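Local atomic coordinates of Rep protein (Adeno-associated virus - 5, PDB entry 1M55), a protein that probably binds the viral replication origin and nicks DNA there as an endonuclease of rolling-circle-type replication. Residues A[17-23]-A[120-126]. Sequence-based numbering, arbitrary orientation.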
loop_
_atom_site.group_PDB
_atom_site.type_symbol
_atom_site.label_atom_id
_atom_site.label_comp_id
_atom_site.label_asym_id
_atom_site.label_seq_id
_atom_site.Cartn_x
_atom_site.Cartn_y
_atom_site.Cartn_z
ATOM N N GLU A 17 -18.757 -10.370 -2.482
ATOM C CA GLU A 17 -18.010 -10.643 -1.259
ATOM C C GLU A 17 -17.477 -9.430 -0.499
ATOM O O GLU A 17 -17.332 -9.479 0.725
ATOM C CB GLU A 17 -16.823 -11.552 -1.581
ATOM C CG GLU A 17 -17.188 -12.963 -1.986
ATOM C CD GLU A 17 -17.645 -13.802 -0.811
ATOM O OE1 GLU A 17 -16.931 -13.835 0.215
ATOM O OE2 GLU A 17 -18.718 -14.432 -0.917
ATOM N N HIS A 18 -17.158 -8.359 -1.216
ATOM C CA HIS A 18 -16.575 -7.184 -0.578
ATOM C C HIS A 18 -17.413 -5.919 -0.578
ATOM O O HIS A 18 -17.443 -5.201 0.420
ATOM C CB HIS A 18 -15.243 -6.824 -1.248
ATOM C CG HIS A 18 -14.260 -7.951 -1.321
ATOM N ND1 HIS A 18 -13.302 -8.030 -2.308
ATOM C CD2 HIS A 18 -14.074 -9.032 -0.528
ATOM C CE1 HIS A 18 -12.568 -9.113 -2.123
ATOM N NE2 HIS A 18 -13.017 -9.737 -1.049
ATOM N N LEU A 19 -18.074 -5.640 -1.695
ATOM C CA LEU A 19 -18.827 -4.398 -1.832
ATOM C C LEU A 19 -20.304 -4.488 -2.207
ATOM O O LEU A 19 -20.750 -3.815 -3.146
ATOM C CB LEU A 19 -18.100 -3.508 -2.845
ATOM C CG LEU A 19 -16.659 -3.141 -2.484
ATOM C CD1 LEU A 19 -15.900 -2.719 -3.728
ATOM C CD2 LEU A 19 -16.659 -2.048 -1.426
ATOM N N PRO A 20 -21.088 -5.307 -1.485
ATOM C CA PRO A 20 -22.509 -5.399 -1.827
ATOM C C PRO A 20 -23.176 -4.020 -1.731
ATOM O O PRO A 20 -22.915 -3.254 -0.800
ATOM C CB PRO A 20 -23.052 -6.372 -0.771
ATOM C CG PRO A 20 -22.111 -6.204 0.388
ATOM C CD PRO A 20 -20.773 -6.122 -0.299
ATOM N N GLY A 21 -24.010 -3.698 -2.714
ATOM C CA GLY A 21 -24.692 -2.417 -2.720
ATOM C C GLY A 21 -24.015 -1.351 -3.562
ATOM O O GLY A 21 -24.571 -0.270 -3.743
ATOM N N ILE A 22 -22.814 -1.630 -4.062
ATOM C CA ILE A 22 -22.098 -0.653 -4.885
ATOM C C ILE A 22 -22.737 -0.573 -6.278
ATOM O O ILE A 22 -23.330 -1.545 -6.751
ATOM C CB ILE A 22 -20.587 -0.993 -4.968
ATOM C CG1 ILE A 22 -19.787 0.255 -5.330
ATOM C CG2 ILE A 22 -20.327 -2.114 -5.970
ATOM C CD1 ILE A 22 -18.361 0.213 -4.833
ATOM N N SER A 23 -22.650 0.589 -6.916
ATOM C CA SER A 23 -23.246 0.751 -8.239
ATOM C C SER A 23 -22.353 0.220 -9.354
ATOM O O SER A 23 -21.179 -0.098 -9.130
ATOM C CB SER A 23 -23.575 2.223 -8.506
ATOM O OG SER A 23 -22.417 2.939 -8.895
ATOM N N PHE A 120 -15.174 4.001 -2.550
ATOM C CA PHE A 120 -16.270 3.044 -2.512
ATOM C C PHE A 120 -17.706 3.542 -2.488
ATOM O O PHE A 120 -18.610 2.812 -2.087
ATOM C CB PHE A 120 -15.993 2.030 -1.401
ATOM C CG PHE A 120 -14.639 1.392 -1.522
ATOM C CD1 PHE A 120 -13.640 1.660 -0.592
ATOM C CD2 PHE A 120 -14.338 0.593 -2.621
ATOM C CE1 PHE A 120 -12.354 1.143 -0.766
ATOM C CE2 PHE A 120 -13.063 0.075 -2.803
ATOM C CZ PHE A 120 -12.067 0.352 -1.875
ATOM N N GLN A 121 -17.916 4.774 -2.945
ATOM C CA GLN A 121 -19.257 5.354 -3.034
ATOM C C GLN A 121 -20.073 5.274 -1.746
ATOM O O GLN A 121 -21.298 5.129 -1.789
ATOM C CB GLN A 121 -20.030 4.661 -4.165
ATOM C CG GLN A 121 -19.273 4.588 -5.472
ATOM C CD GLN A 121 -19.949 3.707 -6.513
ATOM O OE1 GLN A 121 -21.126 3.362 -6.396
ATOM N NE2 GLN A 121 -19.193 3.325 -7.533
ATOM N N GLY A 122 -19.402 5.343 -0.601
ATOM C CA GLY A 122 -20.104 5.271 0.668
ATOM C C GLY A 122 -20.447 3.862 1.123
ATOM O O GLY A 122 -21.109 3.689 2.150
ATOM N N ILE A 123 -20.008 2.853 0.373
ATOM C CA ILE A 123 -20.271 1.457 0.722
ATOM C C ILE A 123 -19.143 0.928 1.612
ATOM O O ILE A 123 -17.968 1.039 1.260
ATOM C CB ILE A 123 -20.373 0.568 -0.551
ATOM C CG1 ILE A 123 -21.514 1.055 -1.452
ATOM C CG2 ILE A 123 -20.555 -0.904 -0.172
ATOM C CD1 ILE A 123 -22.885 1.002 -0.813
ATOM N N GLU A 124 -19.496 0.380 2.772
ATOM C CA GLU A 124 -18.502 -0.164 3.697
ATOM C C GLU A 124 -17.994 -1.516 3.203
ATOM O O GLU A 124 -18.791 -2.428 2.968
ATOM C CB GLU A 124 -19.115 -0.357 5.088
ATOM C CG GLU A 124 -19.533 0.922 5.802
ATOM C CD GLU A 124 -18.363 1.694 6.397
ATOM O OE1 GLU A 124 -17.232 1.159 6.437
ATOM O OE2 GLU A 124 -18.580 2.843 6.840
ATOM N N PRO A 125 -16.671 -1.666 3.019
ATOM C CA PRO A 125 -16.144 -2.954 2.553
ATOM C C PRO A 125 -16.391 -4.059 3.585
ATOM O O PRO A 125 -16.172 -3.862 4.784
ATOM C CB PRO A 125 -14.649 -2.672 2.390
ATOM C CG PRO A 125 -14.619 -1.214 2.039
ATOM C CD PRO A 125 -15.618 -0.635 3.008
ATOM N N GLN A 126 -16.863 -5.208 3.112
ATOM C CA GLN A 126 -17.145 -6.355 3.974
ATOM C C GLN A 126 -15.918 -7.256 4.114
ATOM O O GLN A 126 -15.943 -8.438 3.762
ATOM C CB GLN A 126 -18.343 -7.149 3.435
ATOM C CG GLN A 126 -19.641 -6.352 3.381
ATOM C CD GLN A 126 -20.002 -5.731 4.722
ATOM O OE1 GLN A 126 -20.277 -6.435 5.693
ATOM N NE2 GLN A 126 -19.975 -4.408 4.785
HETATM O O HOH W 1 -21.186 -3.439 1.683
#
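The carboxamide of Gln121 reaches across to the backbone just ahead of helix 24-32, where its OE1 takes two hydrogen bonds from Ser23: one from the N at 3.2 Å and a shorter one from OG at 2.8 Å. The two donors approach from opposite faces of the amide plane, each tilted a little under 30° from it. An extended chain beyond CG (chi2 171°) carries the amide this far, past Ile22, whose CG1 lies 3.5 Å from Gln121 OE1. Ser23 is the N-cap residue of the helix, and its OG also bonds to Ser25.

Ile123 points toward the 17-23 segment, its two branches divided between neighbouring carbonyls: CG2 sits 3.4 Å from Pro20 O, while CD1 packs against the peptide of Gly21. With CG1 anti to the carbonyl carbon (chi1 -60°), Ile123 also lays that methylene against Ile22 CA. Deeper in, Leu19 crosses Phe120 at about a right angle, both its methyls meeting the CD2 side of the ring, and Leu19 CD2 touches Pro125 CG as well; Phe26 of helix 24-32 adjoins both side chains.

At the far end Gln126 N donates an almost straight bond of 2.8 Å to a lone pair of His18 O. Gln126 CG, placed by chi1, packs on the Pro20 ring; the bend at chi2 then returns NE2 to Glu124 O, which a water links to Pro20 O. Two beta-turn loops, type II at Leu19-Ile22 and type I' at Phe120-Ile123, thus join the start of helix 24-32 to the connection following helix 101-118, at the periphery of the Rep nuclease domain.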